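Local coordinates for protein pyruvate kinase (Pyrobaculum aerophilum, PDB 3QTG) that probably catalyses the last step of glycolysis, the transfer of a phosphoryl group from phosphoenolpyruvate to ADP that yields pyruvate and ATP, at residues V229-E232 / A236-N239; D248-A253 / R271-T276; S203-K206 / D210-S213; T276-K279 / P283-V286. All blocks are in the same frame, centred on the assembly; numbering follows the deposited sequence.

Contact 1. Residues V229-E232 / A236-N239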
loop_
_atom_site.group_PDB
_atom_site.type_symbol
_atom_site.label_atom_id
_atom_site.label_comp_id
_atom_site.label_asym_id
_atom_site.label_seq_id
_atom_site.Cartn_x
_atom_site.Cartn_y
_atom_site.Cartn_z
ATOM N N VAL A 229 -7.053 -30.351 16.936
ATOM C CA VAL A 229 -6.687 -31.302 15.893
ATOM C C VAL A 229 -5.188 -31.273 15.643
ATOM O O VAL A 229 -4.638 -30.267 15.208
ATOM C CB VAL A 229 -7.451 -31.044 14.592
ATOM C CG1 VAL A 229 -6.974 -32.000 13.450
ATOM C CG2 VAL A 229 -8.979 -31.143 14.825
ATOM N N LYS A 230 -4.533 -32.394 15.938
ATOM C CA LYS A 230 -3.100 -32.540 15.705
ATOM C C LYS A 230 -2.821 -32.830 14.252
ATOM O O LYS A 230 -3.502 -33.641 13.635
ATOM C CB LYS A 230 -2.514 -33.640 16.585
ATOM C CG LYS A 230 -2.858 -33.443 18.045
ATOM C CD LYS A 230 -1.688 -33.753 18.959
ATOM C CE LYS A 230 -1.386 -35.237 18.999
ATOM N NZ LYS A 230 -2.476 -35.962 19.685
ATOM N N ILE A 231 -1.835 -32.132 13.698
ATOM C CA ILE A 231 -1.383 -32.391 12.337
ATOM C C ILE A 231 -0.095 -33.218 12.481
ATOM O O ILE A 231 0.947 -32.706 12.908
ATOM C CB ILE A 231 -1.187 -31.073 11.550
ATOM C CG1 ILE A 231 -2.437 -30.171 11.691
ATOM C CG2 ILE A 231 -0.863 -31.351 10.091
ATOM C CD1 ILE A 231 -3.714 -30.680 10.998
ATOM N N GLU A 232 -0.212 -34.503 12.148
ATOM C CA GLU A 232 0.776 -35.522 12.510
ATOM C C GLU A 232 1.336 -36.249 11.297
ATOM O O GLU A 232 2.352 -36.930 11.398
ATOM C CB GLU A 232 0.148 -36.577 13.448
ATOM C CG GLU A 232 0.008 -36.172 14.885
ATOM C CD GLU A 232 -1.055 -36.974 15.619
ATOM O OE1 GLU A 232 -0.758 -37.533 16.692
ATOM O OE2 GLU A 232 -2.193 -37.064 15.125
ATOM N N ALA A 236 -2.551 -35.507 6.613
ATOM C CA ALA A 236 -3.086 -34.302 7.274
ATOM C C ALA A 236 -2.583 -33.014 6.594
ATOM O O ALA A 236 -3.360 -32.077 6.339
ATOM C CB ALA A 236 -2.723 -34.308 8.761
ATOM N N VAL A 237 -1.287 -32.979 6.290
ATOM C CA VAL A 237 -0.706 -31.854 5.584
ATOM C C VAL A 237 -1.311 -31.680 4.176
ATOM O O VAL A 237 -1.570 -30.577 3.774
ATOM C CB VAL A 237 0.865 -31.880 5.588
ATOM C CG1 VAL A 237 1.449 -30.699 4.755
ATOM C CG2 VAL A 237 1.397 -31.845 7.023
ATOM N N ASN A 238 -1.560 -32.760 3.440
ATOM C CA ASN A 238 -2.191 -32.618 2.109
ATOM C C ASN A 238 -3.676 -32.199 2.146
ATOM O O ASN A 238 -4.210 -31.729 1.143
ATOM C CB ASN A 238 -2.011 -33.889 1.269
ATOM C CG ASN A 238 -0.543 -34.304 1.135
ATOM O OD1 ASN A 238 0.371 -33.463 1.001
ATOM N ND2 ASN A 238 -0.311 -35.602 1.166
ATOM N N ASN A 239 -4.323 -32.375 3.296
ATOM C CA ASN A 239 -5.724 -31.968 3.529
ATOM C C ASN A 239 -5.833 -30.812 4.569
ATOM O O ASN A 239 -6.831 -30.680 5.289
ATOM C CB ASN A 239 -6.540 -33.186 3.986
ATOM C CG ASN A 239 -8.036 -33.022 3.749
ATOM O OD1 ASN A 239 -8.463 -32.382 2.787
ATOM N ND2 ASN A 239 -8.837 -33.614 4.625
#
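The peptide group between Ile231 and Glu232 has the methyl of Ala236 beside it. Ala236 CB is 4.2 Å from Glu232 N, raised above the peptide plane and beyond its rim. The Glu232 side chain starts away from Ala236, and its flat carboxylate is turned to the Leu204 loop. Its OE2 lies very close to Leu204 N, so close that the geometry there is doubtful.

The rest of the contact is apolar and turns on one methyl, Ile231 CG2. It lies 3.7 Å from Ala236 CB and 3.8 Å from Val237 CG2. The first torsion of Ile231 (chi1 -50°) sets CG2 anti to the backbone N, and from there this branch meets both residues. The side chains of Ile231 and Val237 cross at about a right angle. Ile231 also touches Ile273 and Leu240, so the cluster continues into the helical layer.

The Lys230 side chain sets out away from the helix; its NZ forms a salt bridge with Asp80 OD1. The arrangement is the C-terminal end of a strand in a TIM barrel, with the short helix 234-238 folded back against it. By similarity this is the active-site rim, where Lys230 stabilises the transition state and Glu232 binds magnesium.

Contact 2. Residues D248-A253 / R271-T276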
loop_
_atom_site.group_PDB
_atom_site.type_symbol
_atom_site.label_atom_id
_atom_site.label_comp_id
_atom_site.label_asym_id
_atom_site.label_seq_id
_atom_site.Cartn_x
_atom_site.Cartn_y
_atom_site.Cartn_z
ATOM N N ASP A 248 -11.244 -26.663 16.276
ATOM C CA ASP A 248 -11.389 -25.546 17.203
ATOM C C ASP A 248 -10.003 -24.985 17.525
ATOM O O ASP A 248 -9.880 -23.847 17.929
ATOM C CB ASP A 248 -12.112 -25.960 18.494
ATOM C CG ASP A 248 -13.506 -26.530 18.225
ATOM O OD1 ASP A 248 -14.114 -26.178 17.192
ATOM O OD2 ASP A 248 -13.989 -27.339 19.035
ATOM N N TYR A 249 -8.974 -25.811 17.335
ATOM C CA TYR A 249 -7.603 -25.505 17.724
ATOM C C TYR A 249 -6.726 -26.443 16.897
ATOM O O TYR A 249 -7.078 -27.609 16.714
ATOM C CB TYR A 249 -7.418 -25.795 19.210
ATOM C CG TYR A 249 -6.364 -24.964 19.911
ATOM C CD1 TYR A 249 -6.737 -24.009 20.871
ATOM C CD2 TYR A 249 -4.998 -25.125 19.637
ATOM C CE1 TYR A 249 -5.786 -23.221 21.524
ATOM C CE2 TYR A 249 -4.029 -24.334 20.307
ATOM C CZ TYR A 249 -4.443 -23.393 21.239
ATOM O OH TYR A 249 -3.527 -22.624 21.912
ATOM N N VAL A 250 -5.610 -25.933 16.383
ATOM C CA VAL A 250 -4.705 -26.719 15.558
ATOM C C VAL A 250 -3.411 -26.905 16.330
ATOM O O VAL A 250 -3.001 -26.006 17.066
ATOM C CB VAL A 250 -4.430 -26.060 14.157
ATOM C CG1 VAL A 250 -3.472 -26.931 13.310
ATOM C CG2 VAL A 250 -5.751 -25.810 13.390
ATOM N N VAL A 251 -2.803 -28.087 16.190
ATOM C CA VAL A 251 -1.553 -28.456 16.873
ATOM C C VAL A 251 -0.540 -29.037 15.876
ATOM O O VAL A 251 -0.845 -30.009 15.178
ATOM C CB VAL A 251 -1.823 -29.477 18.006
ATOM C CG1 VAL A 251 -0.584 -29.679 18.888
ATOM C CG2 VAL A 251 -2.994 -29.026 18.869
ATOM N N VAL A 252 0.636 -28.413 15.775
ATOM C CA VAL A 252 1.769 -28.987 15.046
ATOM C C VAL A 252 2.475 -29.993 15.984
ATOM O O VAL A 252 3.124 -29.613 16.966
ATOM C CB VAL A 252 2.784 -27.895 14.549
ATOM C CG1 VAL A 252 3.970 -28.524 13.778
ATOM C CG2 VAL A 252 2.097 -26.853 13.697
ATOM N N ALA A 253 2.286 -31.279 15.698
ATOM C CA ALA A 253 2.870 -32.351 16.518
ATOM C C ALA A 253 4.176 -32.741 15.848
ATOM O O ALA A 253 4.204 -33.574 14.938
ATOM C CB ALA A 253 1.892 -33.561 16.655
ATOM N N ARG A 271 5.860 -24.105 9.191
ATOM C CA ARG A 271 5.482 -22.773 8.739
ATOM C C ARG A 271 4.148 -22.813 8.001
ATOM O O ARG A 271 3.280 -21.990 8.259
ATOM C CB ARG A 271 6.591 -22.176 7.865
ATOM C CG ARG A 271 6.382 -20.755 7.502
ATOM C CD ARG A 271 7.395 -20.314 6.443
ATOM N NE ARG A 271 8.706 -20.042 7.015
ATOM C CZ ARG A 271 9.707 -19.483 6.339
ATOM N NH1 ARG A 271 9.545 -19.144 5.066
ATOM N NH2 ARG A 271 10.868 -19.253 6.938
ATOM N N ARG A 272 3.972 -23.782 7.105
ATOM C CA ARG A 272 2.723 -23.884 6.353
ATOM C C ARG A 272 1.491 -24.172 7.245
ATOM O O ARG A 272 0.419 -23.603 7.019
ATOM C CB ARG A 272 2.843 -24.874 5.176
ATOM C CG ARG A 272 1.485 -25.311 4.580
ATOM C CD ARG A 272 1.580 -25.806 3.096
ATOM N NE ARG A 272 2.037 -27.201 2.984
ATOM C CZ ARG A 272 3.306 -27.581 2.788
ATOM N NH1 ARG A 272 4.281 -26.675 2.683
ATOM N NH2 ARG A 272 3.604 -28.876 2.703
ATOM N N ILE A 273 1.640 -25.026 8.257
ATOM C CA ILE A 273 0.538 -25.263 9.202
ATOM C C ILE A 273 0.152 -23.992 9.973
ATOM O O ILE A 273 -1.043 -23.681 10.140
ATOM C CB ILE A 273 0.820 -26.417 10.210
ATOM C CG1 ILE A 273 1.012 -27.768 9.481
ATOM C CG2 ILE A 273 -0.341 -26.502 11.206
ATOM C CD1 ILE A 273 1.871 -28.806 10.222
ATOM N N VAL A 274 1.177 -23.282 10.457
ATOM C CA VAL A 274 1.007 -22.040 11.227
ATOM C C VAL A 274 0.385 -20.919 10.367
ATOM O O VAL A 274 -0.605 -20.323 10.772
ATOM C CB VAL A 274 2.330 -21.562 11.874
ATOM C CG1 VAL A 274 2.138 -20.198 12.578
ATOM C CG2 VAL A 274 2.849 -22.604 12.880
ATOM N N HIS A 275 0.936 -20.676 9.183
ATOM C CA HIS A 275 0.354 -19.723 8.226
ATOM C C HIS A 275 -1.127 -20.030 7.906
ATOM O O HIS A 275 -1.978 -19.159 7.949
ATOM C CB HIS A 275 1.219 -19.664 6.962
ATOM C CG HIS A 275 2.498 -18.893 7.148
ATOM N ND1 HIS A 275 2.994 -18.553 8.396
ATOM C CD2 HIS A 275 3.386 -18.402 6.245
ATOM C CE1 HIS A 275 4.127 -17.886 8.249
ATOM N NE2 HIS A 275 4.389 -17.782 6.954
ATOM N N THR A 276 -1.438 -21.290 7.640
ATOM C CA THR A 276 -2.804 -21.687 7.352
ATOM C C THR A 276 -3.777 -21.476 8.513
ATOM O O THR A 276 -4.901 -20.983 8.301
ATOM C CB THR A 276 -2.830 -23.121 6.812
ATOM O OG1 THR A 276 -1.982 -23.165 5.663
ATOM C CG2 THR A 276 -4.232 -23.556 6.422
#
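Ile273 meets Val252 and Val250 with its branched methyl, and these three residues carry most of the contact. Ile273 CG2 is 3.5 Å from Val252 CG2 and 3.8 Å from Val250 CG1. The first torsion of Ile273 (chi1 -62°) puts CG2 anti to its backbone N, where the branch faces both valines. The longer arm also reaches the strand: Ile273 CD1 is 4.0 Å from Val252 CG2. Val252 CG2 thus lies against both the branch and the end of the isoleucine. Val274 is a lesser neighbour, with its CG2 4.4 Å from Val252 CG2.

Val250 and Val252 are two apart on strand 249-253, so both point outward to the helix. Val251, between them, points away from it. Helix 266-279 runs antiparallel to the strand, at 171° and 9.1 Å between their short axes. This is the strand-to-helix half of a beta-alpha-beta crossover in a TIM barrel, and strand 284-287 completes it. Ile284, on that strand, also touches Ile273. A glycine in place of Ile273 would probably open a gap over Val250 and Val252 and take away the methyl that both rest on.

Within the helix, Thr276 OG1 donates back to Arg272 O over 2.8 Å, and Thr276 N reaches the same oxygen from the opposite face of its plane. Arg271 and His275 belong to the part that reaches a second subunit. Arg271 CG lies over one face of the His275 ring, and the Arg271 guanidinium bonds to Ser313 OG and Glu346 O of that subunit.

Contact 3. Residues S203-K206 / D210-S213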
loop_
_atom_site.group_PDB
_atom_site.type_symbol
_atom_site.label_atom_id
_atom_site.label_comp_id
_atom_site.label_asym_id
_atom_site.label_seq_id
_atom_site.Cartn_x
_atom_site.Cartn_y
_atom_site.Cartn_z
ATOM N N SER A 203 -5.782 -37.429 17.723
ATOM C CA SER A 203 -4.622 -37.941 16.987
ATOM C C SER A 203 -4.994 -38.539 15.637
ATOM O O SER A 203 -6.003 -39.207 15.510
ATOM C CB SER A 203 -3.857 -38.969 17.826
ATOM O OG SER A 203 -3.364 -38.358 19.016
ATOM N N LEU A 204 -4.182 -38.271 14.627
ATOM C CA LEU A 204 -4.232 -38.984 13.340
ATOM C C LEU A 204 -5.502 -38.792 12.518
ATOM O O LEU A 204 -5.829 -39.641 11.682
ATOM C CB LEU A 204 -3.912 -40.495 13.510
ATOM C CG LEU A 204 -2.553 -40.879 14.118
ATOM C CD1 LEU A 204 -2.424 -42.411 14.355
ATOM C CD2 LEU A 204 -1.384 -40.363 13.268
ATOM N N ALA A 205 -6.210 -37.684 12.744
ATOM C CA ALA A 205 -7.324 -37.297 11.887
ATOM C C ALA A 205 -6.794 -36.849 10.527
ATOM O O ALA A 205 -5.721 -36.249 10.436
ATOM C CB ALA A 205 -8.127 -36.187 12.548
ATOM N N LYS A 206 -7.505 -37.160 9.452
ATOM C CA LYS A 206 -7.061 -36.667 8.130
ATOM C C LYS A 206 -8.210 -36.196 7.244
ATOM O O LYS A 206 -7.995 -35.850 6.084
ATOM C CB LYS A 206 -6.163 -37.682 7.381
ATOM C CG LYS A 206 -6.821 -39.027 7.067
ATOM C CD LYS A 206 -5.851 -39.985 6.349
ATOM C CE LYS A 206 -6.474 -41.385 6.213
ATOM N NZ LYS A 206 -5.643 -42.324 5.413
ATOM N N ASP A 210 -13.608 -37.484 10.247
ATOM C CA ASP A 210 -12.900 -37.944 11.447
ATOM C C ASP A 210 -13.107 -37.011 12.649
ATOM O O ASP A 210 -13.391 -37.463 13.760
ATOM C CB ASP A 210 -11.405 -38.051 11.152
ATOM C CG ASP A 210 -11.041 -39.316 10.382
ATOM O OD1 ASP A 210 -11.811 -40.299 10.423
ATOM O OD2 ASP A 210 -9.964 -39.329 9.752
ATOM N N VAL A 211 -12.963 -35.711 12.405
ATOM C CA VAL A 211 -13.127 -34.693 13.444
ATOM C C VAL A 211 -14.578 -34.651 13.976
ATOM O O VAL A 211 -14.797 -34.651 15.189
ATOM C CB VAL A 211 -12.657 -33.300 12.946
ATOM C CG1 VAL A 211 -12.718 -32.272 14.061
ATOM C CG2 VAL A 211 -11.241 -33.389 12.398
ATOM N N ASP A 212 -15.536 -34.637 13.052
ATOM C CA ASP A 212 -16.974 -34.657 13.354
ATOM C C ASP A 212 -17.408 -35.861 14.199
ATOM O O ASP A 212 -18.304 -35.743 15.039
ATOM C CB ASP A 212 -17.797 -34.649 12.055
ATOM C CG ASP A 212 -17.683 -33.343 11.271
ATOM O OD1 ASP A 212 -16.976 -32.396 11.708
ATOM O OD2 ASP A 212 -18.312 -33.267 10.188
ATOM N N SER A 213 -16.780 -37.012 13.964
ATOM C CA SER A 213 -17.082 -38.238 14.709
ATOM C C SER A 213 -16.698 -38.105 16.161
ATOM O O SER A 213 -17.412 -38.567 17.038
ATOM C CB SER A 213 -16.347 -39.426 14.106
ATOM O OG SER A 213 -16.844 -39.666 12.805
#
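The loop that follows barrel strand 199-202 is tied here to the first turns of helix 208-220, through Ala205, Lys206 and Asp210. It belongs to the C-terminal rim of the TIM barrel. Lys206 N donates to Asp210 OD2 over 3.3 Å. The bond is nearly straight, at 170° about the hydrogen, and uses the anti lone pair of OD2, the one away from OD1. The carboxylate is also held from its other oxygen, since OD1 is hydrogen-bonded to Thr178 OG1.

Beside this bond the packing is apolar. Ala205 CB points to the helix and lies 4.0 Å from Asp210 CB. It is also 4.2 Å from Val211 CG2, the branch of that valine set beside its backbone N. With a leucine in place of Asp210, Lys206 N and Thr178 OG1 would probably each lose their acceptor, and the loop would be less firmly tied to the helix.

Nearby, Ser203 OG is hydrogen-bonded to Lys230 NZ, the transition-state stabiliser by similarity. Lys206 NZ takes a different course and stays 6.8 Å from Asp210 OD2, too far for a salt bridge. Asp210 is therefore gripped by a backbone amide and a hydroxyl rather than by a full positive charge. Its place near the start of helix 208-220 would be expected to favour the negative carboxylate.

Contact 4. Residues T276-K279 / P283-V286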
loop_
_atom_site.group_PDB
_atom_site.type_symbol
_atom_site.label_atom_id
_atom_site.label_comp_id
_atom_site.label_asym_id
_atom_site.label_seq_id
_atom_site.Cartn_x
_atom_site.Cartn_y
_atom_site.Cartn_z
ATOM N N THR A 276 -1.438 -21.290 7.640
ATOM C CA THR A 276 -2.804 -21.687 7.352
ATOM C C THR A 276 -3.777 -21.476 8.513
ATOM O O THR A 276 -4.901 -20.983 8.301
ATOM C CB THR A 276 -2.830 -23.121 6.812
ATOM O OG1 THR A 276 -1.982 -23.165 5.663
ATOM C CG2 THR A 276 -4.232 -23.556 6.422
ATOM N N SER A 277 -3.346 -21.801 9.727
ATOM C CA SER A 277 -4.192 -21.621 10.907
ATOM C C SER A 277 -4.480 -20.153 11.194
ATOM O O SER A 277 -5.607 -19.822 11.506
ATOM C CB SER A 277 -3.600 -22.283 12.170
ATOM O OG SER A 277 -3.367 -23.660 11.964
ATOM N N LEU A 278 -3.449 -19.306 11.101
ATOM C CA LEU A 278 -3.581 -17.861 11.272
ATOM C C LEU A 278 -4.511 -17.257 10.229
ATOM O O LEU A 278 -5.394 -16.494 10.595
ATOM C CB LEU A 278 -2.209 -17.153 11.285
ATOM C CG LEU A 278 -1.286 -17.417 12.489
ATOM C CD1 LEU A 278 0.135 -16.968 12.226
ATOM C CD2 LEU A 278 -1.816 -16.687 13.698
ATOM N N LYS A 279 -4.324 -17.626 8.957
ATOM C CA LYS A 279 -5.216 -17.222 7.857
ATOM C C LYS A 279 -6.702 -17.482 8.148
ATOM O O LYS A 279 -7.547 -16.640 7.853
ATOM C CB LYS A 279 -4.817 -17.928 6.544
ATOM C CG LYS A 279 -5.723 -17.629 5.309
ATOM C CD LYS A 279 -5.107 -18.145 3.974
ATOM C CE LYS A 279 -5.329 -19.655 3.796
ATOM N NZ LYS A 279 -4.439 -20.417 2.803
ATOM N N PRO A 283 -6.916 -20.876 16.587
ATOM C CA PRO A 283 -5.761 -20.884 17.471
ATOM C C PRO A 283 -4.796 -22.035 17.090
ATOM O O PRO A 283 -5.246 -23.096 16.628
ATOM C CB PRO A 283 -6.377 -21.125 18.861
ATOM C CG PRO A 283 -7.818 -20.742 18.725
ATOM C CD PRO A 283 -8.181 -21.091 17.317
ATOM N N ILE A 284 -3.493 -21.804 17.253
ATOM C CA ILE A 284 -2.451 -22.712 16.768
ATOM C C ILE A 284 -1.413 -22.989 17.877
ATOM O O ILE A 284 -0.941 -22.076 18.560
ATOM C CB ILE A 284 -1.780 -22.166 15.457
ATOM C CG1 ILE A 284 -0.522 -22.955 15.058
ATOM C CG2 ILE A 284 -1.501 -20.646 15.537
ATOM C CD1 ILE A 284 -0.800 -24.229 14.254
ATOM N N ALA A 285 -1.080 -24.260 18.057
ATOM C CA ALA A 285 -0.027 -24.667 18.981
ATOM C C ALA A 285 1.106 -25.381 18.254
ATOM O O ALA A 285 0.920 -25.964 17.184
ATOM C CB ALA A 285 -0.611 -25.580 20.083
ATOM N N VAL A 286 2.298 -25.289 18.826
ATOM C CA VAL A 286 3.402 -26.154 18.429
ATOM C C VAL A 286 3.772 -27.011 19.648
ATOM O O VAL A 286 3.987 -26.487 20.740
ATOM C CB VAL A 286 4.602 -25.372 17.850
ATOM C CG1 VAL A 286 5.777 -26.301 17.588
ATOM C CG2 VAL A 286 4.208 -24.666 16.515
#
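Ser277 OG is hydrogen-bonded to Ile273 O, one turn back in the same helix, and it also rests against Ile284. Its first torsion (chi1 -57°) sets OG beside the backbone N, from where it can reach back to that carbonyl. The hydroxyl is thus satisfied within the helix, although it lies in a buried apolar setting.

Ile284 covers the serine with the end of its long arm. Ile284 CD1 is 3.5 Å from Ser277 OG and 4.0 Å from Ser277 CB. The stems of the two side chains meet as well, with Ile284 CB 3.8 Å from Ser277 CB. Ile284 carries CG1 anti to its backbone N (chi1 170°), and its second torsion of 84° then bends CD1 round to the serine. The other branch serves a second partner. Ile284 CG2 is 4.4 Å from Leu278 CD2, a looser contact, made by the end of the leucine side chain. Ser277 and Ile284 point at each other, and their CA atoms are 6.2 Å apart.

The contact lies at the turn where the end of helix 266-279 passes into strand 284-287 of the TIM barrel. On one side Val250 of strand 249-253 touches both Ser277 and Ile284. Helix 240-245 adds Val244 against Ser277. Ile284 N is hydrogen-bonded to Asp317 OD2, just before the next strand, 318-321.

How the contacts relate
All four contacts lie in the TIM barrel. They follow the chain in the order 3, 1, 2, 4. Contact 3 follows strand 199-202; contacts 1, 2 and 4 lie on the next three strands, 226-231, 249-253 and 284-287. Contacts 2 and 4 are the closest pair, with centres about 4 Å apart. They share Thr276 and helix 266-279, which packs on the strands at both ends of its crossover. Contact 1 lies about 8 Å from contact 2 and about 9 Å from contact 3, between centres. Contacts 3 and 4 have centres about 17 Å apart and do not touch. Contacts 1 and 3 mark the catalytic rim, inferred by similarity, while contacts 2 and 4 join the barrel wall to its outer helix.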